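Local coordinates for protein NDP-rhamnosyltransferase (Saccharopolyspora spinosa, PDB 3TSA) that is a glycosyltransferase of the GT-B fold, built from two Rossmann-like domains that face each other across a cleft, at residues Q86-T91 with G150-R155; D121-I126 with H141-D146; V221-G226 with L289-G294; A253-P258 with D270-A275. All coordinates share one frame; numbering follows the deposited sequence.

Overall arrangement
Contacts 1 and 2 belong to the N-terminal Rossmann-like domain, contacts 3 and 4 to the C-terminal one. Contact 1 is helix on helix, partly buried and held by apolar side chains; contact 2, at the ends of two parallel strands, is wholly buried and mixes one backbone bond with charged groups and a tryptophan. The two touch through F152, whose CZ packs on L125. Contacts 3 and 4 are neighbouring strand pairs of one parallel sheet, centres 11 Å apart: contact 3 is deep and flanked by helices, whereas contact 4 includes the outermost strand 272-274 and an exposed arginine. Contacts 2 and 3 come within about 7 Å at their nearest atoms, without touching.

Contact 1: Q86-T91 with G150-R155; sequences QLWEQT and GPFSDR
W88, P151 and F152 form the heart of a helix-helix packing contact in the N-terminal Rossmann-like domain, where the long helix 82-113 lies against the first turn of helix 151-166. The two axes approach to 7.6 Å and run in roughly the same direction, crossing at -39°. W88 points at the opposite helix: its CB sits 3.9 Å from P151 CB, while ring atom CE3 lies 4.0 Å from F152 CB, the two side chains crossing at about a right angle. Proline suits the first turn of a helix because the nitrogens there have no helical carbonyl to bond, so the missing N-H costs nothing; its compact ring also takes the CG of E89 at 3.7 Å from P151 CB. F152 has its CG anti to the backbone N (chi1 177°), which brings the ring to T91; the methyl CG2 of T91 meets F152 CE2 at 3.9 Å, at the ring edge and near its plane. At the more open side the aliphatic parts of two charged residues, E89 and R155, make the contact. R155 lays its CG 3.3 Å from E89 O, and its bend at chi2 (63°) turns the guanidinium aside, where S93 and E158 bind it. The indole nitrogen of W88 is likewise satisfied, by the carbonyl of F76. Around this interface, P147 and R79 from loops touch W88, F152 also touches A92 of helix 82-113, and helix 125-133 lies beyond its ring.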
loop_
_atom_site.group_PDB
_atom_site.type_symbol
_atom_site.label_atom_id
_atom_site.label_comp_id
_atom_site.label_asym_id
_atom_site.label_seq_id
_atom_site.Cartn_x
_atom_site.Cartn_y
_atom_site.Cartn_z
ATOM N N GLN A 86 -12.179 -31.261 -18.321
ATOM C CA GLN A 86 -11.243 -30.764 -19.364
ATOM C C GLN A 86 -10.854 -29.309 -19.171
ATOM O O GLN A 86 -9.705 -28.923 -19.402
ATOM C CB GLN A 86 -11.905 -30.815 -20.743
ATOM C CG GLN A 86 -11.829 -32.158 -21.461
ATOM C CD GLN A 86 -12.302 -32.005 -22.933
ATOM O OE1 GLN A 86 -11.970 -32.802 -23.808
ATOM N NE2 GLN A 86 -13.079 -30.963 -23.184
ATOM N N LEU A 87 -11.821 -28.463 -18.785
ATOM C CA LEU A 87 -11.488 -27.053 -18.576
ATOM C C LEU A 87 -10.477 -26.923 -17.488
ATOM O O LEU A 87 -9.529 -26.165 -17.670
ATOM C CB LEU A 87 -12.693 -26.216 -18.179
ATOM C CG LEU A 87 -13.715 -25.805 -19.252
ATOM C CD1 LEU A 87 -14.887 -25.175 -18.448
ATOM C CD2 LEU A 87 -13.197 -24.826 -20.293
ATOM N N TRP A 88 -10.724 -27.588 -16.344
ATOM C CA TRP A 88 -9.815 -27.449 -15.193
ATOM C C TRP A 88 -8.486 -28.153 -15.504
ATOM O O TRP A 88 -7.438 -27.634 -15.140
ATOM C CB TRP A 88 -10.451 -27.956 -13.913
ATOM C CG TRP A 88 -11.502 -26.989 -13.437
ATOM C CD1 TRP A 88 -12.861 -27.064 -13.604
ATOM C CD2 TRP A 88 -11.238 -25.803 -12.697
ATOM N NE1 TRP A 88 -13.459 -25.956 -13.011
ATOM C CE2 TRP A 88 -12.487 -25.169 -12.446
ATOM C CE3 TRP A 88 -10.058 -25.199 -12.244
ATOM C CZ2 TRP A 88 -12.566 -23.932 -11.753
ATOM C CZ3 TRP A 88 -10.124 -24.036 -11.538
ATOM C CH2 TRP A 88 -11.361 -23.415 -11.254
ATOM N N GLU A 89 -8.521 -29.266 -16.231
ATOM C CA GLU A 89 -7.234 -29.926 -16.631
ATOM C C GLU A 89 -6.399 -29.046 -17.584
ATOM O O GLU A 89 -5.137 -28.965 -17.454
ATOM C CB GLU A 89 -7.481 -31.361 -17.175
ATOM C CG GLU A 89 -7.996 -32.320 -16.062
ATOM C CD GLU A 89 -8.399 -33.684 -16.597
ATOM O OE1 GLU A 89 -8.808 -33.789 -17.782
ATOM O OE2 GLU A 89 -8.310 -34.639 -15.822
ATOM N N GLN A 90 -7.072 -28.341 -18.510
ATOM C CA GLN A 90 -6.355 -27.461 -19.467
ATOM C C GLN A 90 -5.753 -26.251 -18.726
ATOM O O GLN A 90 -4.601 -25.820 -18.988
ATOM C CB GLN A 90 -7.285 -27.089 -20.646
ATOM C CG GLN A 90 -7.129 -25.695 -21.349
ATOM C CD GLN A 90 -8.563 -25.045 -21.751
ATOM O OE1 GLN A 90 -9.531 -25.753 -22.157
ATOM N NE2 GLN A 90 -8.674 -23.710 -21.613
ATOM N N THR A 91 -6.498 -25.713 -17.747
ATOM C CA THR A 91 -5.943 -24.682 -16.900
ATOM C C THR A 91 -4.648 -25.125 -16.241
ATOM O O THR A 91 -3.638 -24.381 -16.306
ATOM C CB THR A 91 -6.955 -24.231 -15.788
ATOM O OG1 THR A 91 -8.114 -23.770 -16.471
ATOM C CG2 THR A 91 -6.376 -23.051 -15.018
ATOM N N GLY A 150 -10.500 -30.859 -8.064
ATOM C CA GLY A 150 -10.325 -32.354 -8.662
ATOM C C GLY A 150 -9.311 -32.552 -9.794
ATOM O O GLY A 150 -8.080 -32.848 -9.650
ATOM N N PRO A 151 -9.823 -32.322 -10.951
ATOM C CA PRO A 151 -9.140 -32.242 -12.234
ATOM C C PRO A 151 -7.909 -31.346 -12.234
ATOM O O PRO A 151 -6.853 -31.781 -12.708
ATOM C CB PRO A 151 -10.215 -31.749 -13.199
ATOM C CG PRO A 151 -11.417 -31.474 -12.344
ATOM C CD PRO A 151 -11.277 -32.164 -11.056
ATOM N N PHE A 152 -7.989 -30.150 -11.652
ATOM C CA PHE A 152 -6.827 -29.232 -11.667
ATOM C C PHE A 152 -5.664 -29.816 -10.844
ATOM O O PHE A 152 -4.522 -29.907 -11.332
ATOM C CB PHE A 152 -7.214 -27.802 -11.193
ATOM C CG PHE A 152 -6.032 -26.841 -11.130
ATOM C CD1 PHE A 152 -5.154 -26.894 -10.030
ATOM C CD2 PHE A 152 -5.799 -25.906 -12.150
ATOM C CE1 PHE A 152 -4.056 -26.032 -9.930
ATOM C CE2 PHE A 152 -4.672 -25.034 -12.065
ATOM C CZ PHE A 152 -3.827 -25.105 -10.952
ATOM N N SER A 153 -5.925 -30.207 -9.619
ATOM C CA SER A 153 -4.839 -30.616 -8.772
ATOM C C SER A 153 -4.252 -31.949 -9.291
ATOM O O SER A 153 -3.005 -32.152 -9.250
ATOM C CB SER A 153 -5.379 -30.760 -7.374
ATOM O OG SER A 153 -4.427 -31.439 -6.604
ATOM N N ASP A 154 -5.110 -32.807 -9.835
ATOM C CA ASP A 154 -4.619 -34.089 -10.385
ATOM C C ASP A 154 -3.720 -33.875 -11.589
ATOM O O ASP A 154 -2.718 -34.617 -11.738
ATOM C CB ASP A 154 -5.800 -34.955 -10.809
ATOM C CG ASP A 154 -6.426 -35.707 -9.620
ATOM O OD1 ASP A 154 -5.905 -35.651 -8.468
ATOM O OD2 ASP A 154 -7.485 -36.323 -9.837
ATOM N N ARG A 155 -4.093 -32.964 -12.485
ATOM C CA ARG A 155 -3.261 -32.639 -13.662
ATOM C C ARG A 155 -1.978 -31.970 -13.258
ATOM O O ARG A 155 -0.913 -32.238 -13.816
ATOM C CB ARG A 155 -4.104 -31.807 -14.644
ATOM C CG ARG A 155 -3.437 -31.447 -15.990
ATOM C CD ARG A 155 -3.139 -32.771 -16.804
ATOM N NE ARG A 155 -2.509 -32.337 -18.030
ATOM C CZ ARG A 155 -1.911 -33.132 -18.924
ATOM N NH1 ARG A 155 -1.813 -34.447 -18.722
ATOM N NH2 ARG A 155 -1.413 -32.564 -20.017
#

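Contact 2: D121-I126 with H141-D146; sequences DVCALI and HRWGVD
D121 and H141 pair as parallel neighbours at the C-terminal ends of 117-121 and 138-141, two inner strands of a Rossmann-like sheet, where the loops of such folds spring. D121 begins an Asx turn within a type I turn: its OD1 accepts from C123 N at 2.8 Å, met from above the carboxylate plane, and also lies 3.6 Å from W143 CZ3 at the edge of the indole. Its other oxygen, OD2, is held by H14 and the backbone N of L9, so both oxygens of this buried carboxylate are engaged. V122 follows, and its N-H gives the single hydrogen bond between the segments, to H141 O at 3.2 Å, from well above the carbonyl plane. A branched apolar residue fits here because its two methyls pack on different parts of a charged pair: CG2 on the aliphatic R142 CG at 3.7 Å, CG1 against the carboxylate of D146. That pair is a salt bridge from R142 NE to D146 OD2, using the anti lone pair, while D180 and P192 take the other guanidinium nitrogens. Next comes C123, its sulfur at the edge of the six-membered ring of W143; the indole NE1, on the five-membered ring, bonds to D317. W143 CG stands between its backbone N and carbonyl carbon (chi1 67°), swinging the ring back toward the turn, where C123 SG rests 3.7 Å from W143 CH2.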
loop_
_atom_site.group_PDB
_atom_site.type_symbol
_atom_site.label_atom_id
_atom_site.label_comp_id
_atom_site.label_asym_id
_atom_site.label_seq_id
_atom_site.Cartn_x
_atom_site.Cartn_y
_atom_site.Cartn_z
ATOM N N ASP A 121 -0.007 -17.974 -4.655
ATOM C CA ASP A 121 -1.401 -18.210 -5.042
ATOM C C ASP A 121 -1.666 -19.720 -5.244
ATOM O O ASP A 121 -0.840 -20.415 -5.825
ATOM C CB ASP A 121 -1.590 -17.410 -6.333
ATOM C CG ASP A 121 -2.932 -17.629 -7.066
ATOM O OD1 ASP A 121 -3.662 -18.624 -6.978
ATOM O OD2 ASP A 121 -3.198 -16.735 -7.916
ATOM N N VAL A 122 -2.829 -20.221 -4.785
ATOM C CA VAL A 122 -3.135 -21.666 -4.921
ATOM C C VAL A 122 -2.941 -22.187 -6.299
ATOM O O VAL A 122 -2.463 -23.326 -6.450
ATOM C CB VAL A 122 -4.581 -22.020 -4.444
ATOM C CG1 VAL A 122 -4.977 -23.321 -4.999
ATOM C CG2 VAL A 122 -4.533 -22.194 -2.929
ATOM N N CYS A 123 -3.279 -21.402 -7.322
ATOM C CA CYS A 123 -3.054 -21.842 -8.708
ATOM C C CYS A 123 -1.671 -21.552 -9.304
ATOM O O CYS A 123 -1.357 -22.077 -10.382
ATOM C CB CYS A 123 -4.023 -21.159 -9.593
ATOM S SG CYS A 123 -5.743 -21.759 -9.292
ATOM N N ALA A 124 -0.818 -20.791 -8.601
ATOM C CA ALA A 124 0.482 -20.474 -9.179
ATOM C C ALA A 124 1.462 -21.613 -8.898
ATOM O O ALA A 124 2.278 -21.563 -7.973
ATOM C CB ALA A 124 0.984 -19.122 -8.645
ATOM N N LEU A 125 1.342 -22.693 -9.694
ATOM C CA LEU A 125 2.116 -23.872 -9.491
ATOM C C LEU A 125 3.602 -23.655 -9.475
ATOM O O LEU A 125 4.278 -24.400 -8.780
ATOM C CB LEU A 125 1.768 -24.933 -10.549
ATOM C CG LEU A 125 0.279 -25.342 -10.582
ATOM C CD1 LEU A 125 0.033 -26.253 -11.801
ATOM C CD2 LEU A 125 0.011 -25.994 -9.258
ATOM N N ILE A 126 4.105 -22.670 -10.222
ATOM C CA ILE A 126 5.540 -22.349 -10.118
ATOM C C ILE A 126 6.002 -22.168 -8.674
ATOM O O ILE A 126 7.118 -22.588 -8.309
ATOM C CB ILE A 126 5.893 -21.100 -10.948
ATOM C CG1 ILE A 126 7.408 -20.756 -10.795
ATOM C CG2 ILE A 126 5.104 -19.894 -10.479
ATOM C CD1 ILE A 126 8.330 -21.840 -11.238
ATOM N N HIS A 141 -2.056 -19.361 -0.704
ATOM C CA HIS A 141 -3.123 -18.372 -0.430
ATOM C C HIS A 141 -4.309 -18.506 -1.386
ATOM O O HIS A 141 -4.160 -18.304 -2.594
ATOM C CB HIS A 141 -2.522 -16.953 -0.557
ATOM C CG HIS A 141 -3.383 -15.890 0.040
ATOM N ND1 HIS A 141 -4.455 -15.361 -0.642
ATOM C CD2 HIS A 141 -3.361 -15.278 1.254
ATOM C CE1 HIS A 141 -5.057 -14.462 0.124
ATOM N NE2 HIS A 141 -4.431 -14.402 1.282
ATOM N N ARG A 142 -5.491 -18.795 -0.848
ATOM C CA ARG A 142 -6.704 -18.793 -1.635
ATOM C C ARG A 142 -7.174 -17.370 -1.829
ATOM O O ARG A 142 -7.115 -16.549 -0.903
ATOM C CB ARG A 142 -7.796 -19.559 -0.887
ATOM C CG ARG A 142 -7.494 -21.042 -0.971
ATOM C CD ARG A 142 -8.447 -21.855 -0.082
ATOM N NE ARG A 142 -8.190 -23.304 -0.400
ATOM C CZ ARG A 142 -8.334 -24.262 0.538
ATOM N NH1 ARG A 142 -8.822 -23.961 1.783
ATOM N NH2 ARG A 142 -7.990 -25.537 0.232
ATOM N N TRP A 143 -7.686 -17.092 -3.028
ATOM C CA TRP A 143 -8.353 -15.775 -3.208
ATOM C C TRP A 143 -9.817 -15.812 -2.768
ATOM O O TRP A 143 -10.453 -14.756 -2.534
ATOM C CB TRP A 143 -8.195 -15.311 -4.658
ATOM C CG TRP A 143 -8.976 -16.240 -5.557
ATOM C CD1 TRP A 143 -10.300 -16.152 -5.839
ATOM C CD2 TRP A 143 -8.520 -17.456 -6.100
ATOM N NE1 TRP A 143 -10.700 -17.223 -6.594
ATOM C CE2 TRP A 143 -9.628 -18.048 -6.779
ATOM C CE3 TRP A 143 -7.268 -18.090 -6.153
ATOM C CZ2 TRP A 143 -9.538 -19.248 -7.459
ATOM C CZ3 TRP A 143 -7.165 -19.297 -6.835
ATOM C CH2 TRP A 143 -8.315 -19.872 -7.488
ATOM N N GLY A 144 -10.374 -17.013 -2.640
ATOM C CA GLY A 144 -11.789 -17.130 -2.288
ATOM C C GLY A 144 -12.249 -18.595 -2.405
ATOM O O GLY A 144 -11.614 -19.466 -1.851
ATOM N N VAL A 145 -13.355 -18.827 -3.112
ATOM C CA VAL A 145 -13.824 -20.212 -3.361
ATOM C C VAL A 145 -12.746 -20.917 -4.197
ATOM O O VAL A 145 -12.166 -20.308 -5.129
ATOM C CB VAL A 145 -15.186 -20.207 -4.076
ATOM C CG1 VAL A 145 -15.588 -21.637 -4.440
ATOM C CG2 VAL A 145 -16.242 -19.600 -3.149
ATOM N N ASP A 146 -12.391 -22.124 -3.787
ATOM C CA ASP A 146 -11.203 -22.831 -4.388
ATOM C C ASP A 146 -11.742 -24.119 -4.994
ATOM O O ASP A 146 -11.977 -25.079 -4.267
ATOM C CB ASP A 146 -10.186 -23.140 -3.257
ATOM C CG ASP A 146 -8.945 -23.909 -3.774
ATOM O OD1 ASP A 146 -8.889 -24.279 -4.989
ATOM O OD2 ASP A 146 -8.020 -24.110 -2.985
#

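Contact 3: V221-G226 with L289-G294; sequences VCICMG and LVICAG
I291 and V221 meet at the apolar centre of this pair of parallel strands, in the sheet of the C-terminal Rossmann-like domain: I291 CD1 reaches V221 CG1 at 3.6 Å. I291 CD1 also lies 3.9 Å from I223 CG1. I223 and I291 stand side by side and point the same way, each with its CG1 anti to the carbonyl carbon (chi1 -63° and -66°), a matched setting that keeps the two chains alongside each other. Beta-branched residues suit such a buried strand, as they cover the backbone beneath them. The other face carries C222, C224, V290 and C292, compact side chains, on which T298 and A302 of helix 296-304 pack. Between the faces runs the parallel ladder: C222 N to L289 O, I291 N to C222 O at 2.7 Å, and C224 N to I291 O at 3.0 Å. Past it the strands diverge, and water 1 bridges them, accepting from A293 N at 2.9 Å and giving only a weak bond to C224 O. Helices thus cover both faces, with 236-246 and 343-354 over I223 and I291, while strands 251-256 and 309-311 continue the sheet on either side.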
loop_
_atom_site.group_PDB
_atom_site.type_symbol
_atom_site.label_atom_id
_atom_site.label_comp_id
_atom_site.label_asym_id
_atom_site.label_seq_id
_atom_site.Cartn_x
_atom_site.Cartn_y
_atom_site.Cartn_z
ATOM N N VAL A 221 -28.422 0.406 -6.354
ATOM C CA VAL A 221 -27.942 -0.885 -6.788
ATOM C C VAL A 221 -26.597 -0.619 -7.440
ATOM O O VAL A 221 -26.507 0.179 -8.388
ATOM C CB VAL A 221 -28.934 -1.426 -7.851
ATOM C CG1 VAL A 221 -28.383 -2.709 -8.595
ATOM C CG2 VAL A 221 -30.272 -1.743 -7.167
ATOM N N CYS A 222 -25.519 -1.287 -6.979
ATOM C CA CYS A 222 -24.236 -1.134 -7.651
ATOM C C CYS A 222 -24.007 -2.294 -8.648
ATOM O O CYS A 222 -24.121 -3.464 -8.241
ATOM C CB CYS A 222 -23.098 -1.085 -6.622
ATOM S SG CYS A 222 -21.406 -1.087 -7.302
ATOM N N ILE A 223 -23.534 -1.991 -9.849
ATOM C CA ILE A 223 -23.148 -2.982 -10.842
ATOM C C ILE A 223 -21.658 -2.846 -10.953
ATOM O O ILE A 223 -21.148 -1.767 -11.308
ATOM C CB ILE A 223 -23.833 -2.717 -12.228
ATOM C CG1 ILE A 223 -25.337 -2.849 -12.082
ATOM C CG2 ILE A 223 -23.202 -3.652 -13.291
ATOM C CD1 ILE A 223 -26.044 -2.227 -13.361
ATOM N N CYS A 224 -20.946 -3.931 -10.587
ATOM C CA CYS A 224 -19.493 -3.894 -10.497
ATOM C C CYS A 224 -18.936 -5.167 -11.145
ATOM O O CYS A 224 -19.244 -6.329 -10.693
ATOM C CB CYS A 224 -19.107 -3.792 -9.047
ATOM S SG CYS A 224 -17.272 -3.616 -8.942
ATOM N N MET A 225 -18.270 -4.946 -12.279
ATOM C CA MET A 225 -17.638 -6.006 -13.091
ATOM C C MET A 225 -16.202 -5.551 -13.422
ATOM O O MET A 225 -16.009 -4.384 -13.803
ATOM C CB MET A 225 -18.470 -6.304 -14.353
ATOM C CG MET A 225 -19.713 -7.004 -13.916
ATOM S SD MET A 225 -20.808 -7.221 -15.270
ATOM C CE MET A 225 -22.345 -7.585 -14.383
ATOM N N GLY A 226 -15.219 -6.428 -13.204
ATOM C CA GLY A 226 -13.800 -6.080 -13.454
ATOM C C GLY A 226 -13.293 -6.229 -14.895
ATOM O O GLY A 226 -14.002 -6.697 -15.797
ATOM N N LEU A 289 -27.912 -3.566 -2.946
ATOM C CA LEU A 289 -27.694 -4.772 -3.766
ATOM C C LEU A 289 -26.437 -4.560 -4.603
ATOM O O LEU A 289 -26.206 -3.392 -4.995
ATOM C CB LEU A 289 -28.932 -5.034 -4.661
ATOM C CG LEU A 289 -28.887 -6.167 -5.698
ATOM C CD1 LEU A 289 -28.790 -7.523 -5.009
ATOM C CD2 LEU A 289 -30.082 -6.112 -6.672
ATOM N N VAL A 290 -25.640 -5.631 -4.857
ATOM C CA VAL A 290 -24.522 -5.538 -5.743
ATOM C C VAL A 290 -24.800 -6.514 -6.896
ATOM O O VAL A 290 -25.166 -7.660 -6.589
ATOM C CB VAL A 290 -23.180 -5.955 -5.091
ATOM C CG1 VAL A 290 -22.026 -5.888 -6.182
ATOM C CG2 VAL A 290 -22.919 -4.952 -4.027
ATOM N N ILE A 291 -24.711 -6.064 -8.143
ATOM C CA ILE A 291 -24.839 -7.084 -9.255
ATOM C C ILE A 291 -23.394 -7.237 -9.743
ATOM O O ILE A 291 -22.733 -6.247 -10.113
ATOM C CB ILE A 291 -25.713 -6.537 -10.467
ATOM C CG1 ILE A 291 -27.175 -6.335 -10.039
ATOM C CG2 ILE A 291 -25.681 -7.537 -11.646
ATOM C CD1 ILE A 291 -28.039 -5.450 -10.943
ATOM N N CYS A 292 -22.919 -8.478 -9.775
ATOM C CA CYS A 292 -21.526 -8.735 -10.118
ATOM C C CYS A 292 -21.378 -10.089 -10.783
ATOM O O CYS A 292 -22.352 -10.834 -10.916
ATOM C CB CYS A 292 -20.653 -8.653 -8.874
ATOM S SG CYS A 292 -21.098 -9.839 -7.538
ATOM N N ALA A 293 -20.151 -10.471 -11.105
ATOM C CA ALA A 293 -19.993 -11.769 -11.813
ATOM C C ALA A 293 -19.546 -12.853 -10.789
ATOM O O ALA A 293 -19.487 -14.076 -11.137
ATOM C CB ALA A 293 -18.955 -11.611 -12.945
ATOM N N GLY A 294 -19.244 -12.452 -9.541
ATOM C CA GLY A 294 -18.864 -13.425 -8.512
ATOM C C GLY A 294 -17.356 -13.512 -8.257
ATOM O O GLY A 294 -16.900 -14.339 -7.508
HETATM O O HOH W 1 -17.556 -9.180 -10.566
#

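Contact 4: A253-P258 with D270-A275; sequences AVIAVP and DNARIA
A253 and N271 open a ladder of backbone hydrogen bonds that joins parallel strands 251-256 and 272-274 in the C-terminal Rossmann-like domain. A253 N gives to N271 O at 2.8 Å, almost straight at 172°; R273 N then gives to A253 O, I255 N to R273 O at 2.7 Å, and A275 N to I255 O at 2.8 Å. Apolar contacts are modest and fall on both faces. On one, I255 CD1 rests 3.9 Å from A272 CB, its CG1 anti to the carbonyl carbon (chi1 -64°) and the chain leaning back along the strand. On the other, V254 CG1 meets A275 CB at 4.2 Å. Alanine probably suits A272 and A275 because a lone CB is enough to meet the ends of I255 and V254 across the strands. Water takes over where the ladder ends: water 2 accepts from V257 N at 2.9 Å and also lies within bonding distance of I255 O and A275 O. Among the polar side chains, N271 turns its ND2 to carbonyls of T246 and V251, and R273, at the exposed border, makes a cation-pi contact with W211. Strand 272-274 is the outermost of the sheet on this side; beyond 251-256 comes strand 219-224, and helix 236-246 covers the face of A253 and I255.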
loop_
_atom_site.group_PDB
_atom_site.type_symbol
_atom_site.label_atom_id
_atom_site.label_comp_id
_atom_site.label_asym_id
_atom_site.label_seq_id
_atom_site.Cartn_x
_atom_site.Cartn_y
_atom_site.Cartn_z
ATOM N N ALA A 253 -28.838 3.186 -10.318
ATOM C CA ALA A 253 -27.733 2.238 -10.659
ATOM C C ALA A 253 -26.385 2.916 -10.518
ATOM O O ALA A 253 -26.189 3.986 -11.089
ATOM C CB ALA A 253 -27.931 1.712 -12.100
ATOM N N VAL A 254 -25.469 2.416 -9.675
ATOM C CA VAL A 254 -24.116 3.000 -9.631
ATOM C C VAL A 254 -23.245 2.030 -10.385
ATOM O O VAL A 254 -23.153 0.872 -9.988
ATOM C CB VAL A 254 -23.556 3.212 -8.159
ATOM C CG1 VAL A 254 -22.071 3.620 -8.157
ATOM C CG2 VAL A 254 -24.390 4.243 -7.394
ATOM N N ILE A 255 -22.635 2.479 -11.482
ATOM C CA ILE A 255 -21.954 1.517 -12.393
ATOM C C ILE A 255 -20.458 1.669 -12.225
ATOM O O ILE A 255 -19.870 2.759 -12.456
ATOM C CB ILE A 255 -22.356 1.718 -13.878
ATOM C CG1 ILE A 255 -23.827 1.425 -14.090
ATOM C CG2 ILE A 255 -21.651 0.715 -14.752
ATOM C CD1 ILE A 255 -24.423 2.167 -15.295
ATOM N N ALA A 256 -19.834 0.572 -11.762
ATOM C CA ALA A 256 -18.400 0.539 -11.440
ATOM C C ALA A 256 -17.689 -0.449 -12.393
ATOM O O ALA A 256 -17.714 -1.671 -12.142
ATOM C CB ALA A 256 -18.175 0.153 -9.946
ATOM N N VAL A 257 -17.140 0.041 -13.513
ATOM C CA VAL A 257 -16.423 -0.813 -14.476
ATOM C C VAL A 257 -15.132 -0.090 -14.822
ATOM O O VAL A 257 -15.066 1.109 -14.548
ATOM C CB VAL A 257 -17.242 -1.151 -15.742
ATOM C CG1 VAL A 257 -18.567 -1.825 -15.326
ATOM C CG2 VAL A 257 -17.433 0.076 -16.635
ATOM N N PRO A 258 -14.124 -0.791 -15.387
ATOM C CA PRO A 258 -12.820 -0.186 -15.698
ATOM C C PRO A 258 -12.969 0.894 -16.730
ATOM O O PRO A 258 -13.880 0.803 -17.569
ATOM C CB PRO A 258 -12.059 -1.355 -16.346
ATOM C CG PRO A 258 -12.645 -2.547 -15.637
ATOM C CD PRO A 258 -14.098 -2.239 -15.676
ATOM N N ASP A 270 -31.029 8.500 -16.826
ATOM C CA ASP A 270 -30.807 9.545 -15.879
ATOM C C ASP A 270 -30.699 8.911 -14.482
ATOM O O ASP A 270 -30.216 9.553 -13.564
ATOM C CB ASP A 270 -31.909 10.659 -15.958
ATOM C CG ASP A 270 -32.752 10.619 -17.286
ATOM O OD1 ASP A 270 -33.516 11.593 -17.523
ATOM O OD2 ASP A 270 -32.725 9.616 -18.085
ATOM N N ASN A 271 -31.174 7.660 -14.317
ATOM C CA ASN A 271 -31.049 6.937 -12.997
ATOM C C ASN A 271 -29.799 6.012 -12.927
ATOM O O ASN A 271 -29.795 5.033 -12.174
ATOM C CB ASN A 271 -32.306 6.146 -12.608
ATOM C CG ASN A 271 -32.693 5.056 -13.611
ATOM O OD1 ASN A 271 -32.406 5.160 -14.813
ATOM N ND2 ASN A 271 -33.323 3.961 -13.102
ATOM N N ALA A 272 -28.781 6.345 -13.717
ATOM C CA ALA A 272 -27.490 5.691 -13.675
ATOM C C ALA A 272 -26.362 6.665 -13.405
ATOM O O ALA A 272 -26.402 7.792 -13.885
ATOM C CB ALA A 272 -27.233 4.893 -14.987
ATOM N N ARG A 273 -25.341 6.242 -12.665
ATOM C CA ARG A 273 -24.140 7.031 -12.510
ATOM C C ARG A 273 -22.947 6.145 -12.833
ATOM O O ARG A 273 -22.937 5.006 -12.395
ATOM C CB ARG A 273 -24.011 7.445 -11.086
ATOM C CG ARG A 273 -22.617 8.044 -10.766
ATOM C CD ARG A 273 -22.466 8.303 -9.283
ATOM N NE ARG A 273 -23.352 9.378 -8.917
ATOM C CZ ARG A 273 -23.050 10.678 -9.051
ATOM N NH1 ARG A 273 -21.863 11.065 -9.522
ATOM N NH2 ARG A 273 -23.949 11.595 -8.696
ATOM N N ILE A 274 -21.994 6.648 -13.628
ATOM C CA ILE A 274 -20.736 5.968 -13.893
ATOM C C ILE A 274 -19.745 6.377 -12.826
ATOM O O ILE A 274 -19.417 7.563 -12.714
ATOM C CB ILE A 274 -20.176 6.227 -15.342
ATOM C CG1 ILE A 274 -21.227 5.875 -16.460
ATOM C CG2 ILE A 274 -18.855 5.453 -15.500
ATOM C CD1 ILE A 274 -20.847 6.268 -17.971
ATOM N N ALA A 275 -19.317 5.436 -11.979
ATOM C CA ALA A 275 -18.361 5.759 -10.884
ATOM C C ALA A 275 -16.968 5.939 -11.467
ATOM O O ALA A 275 -16.512 5.141 -12.308
ATOM C CB ALA A 275 -18.361 4.689 -9.760
HETATM O O HOH W 2 -17.487 2.923 -13.899
HETATM O O HOH W 3 -15.277 2.389 -11.656
#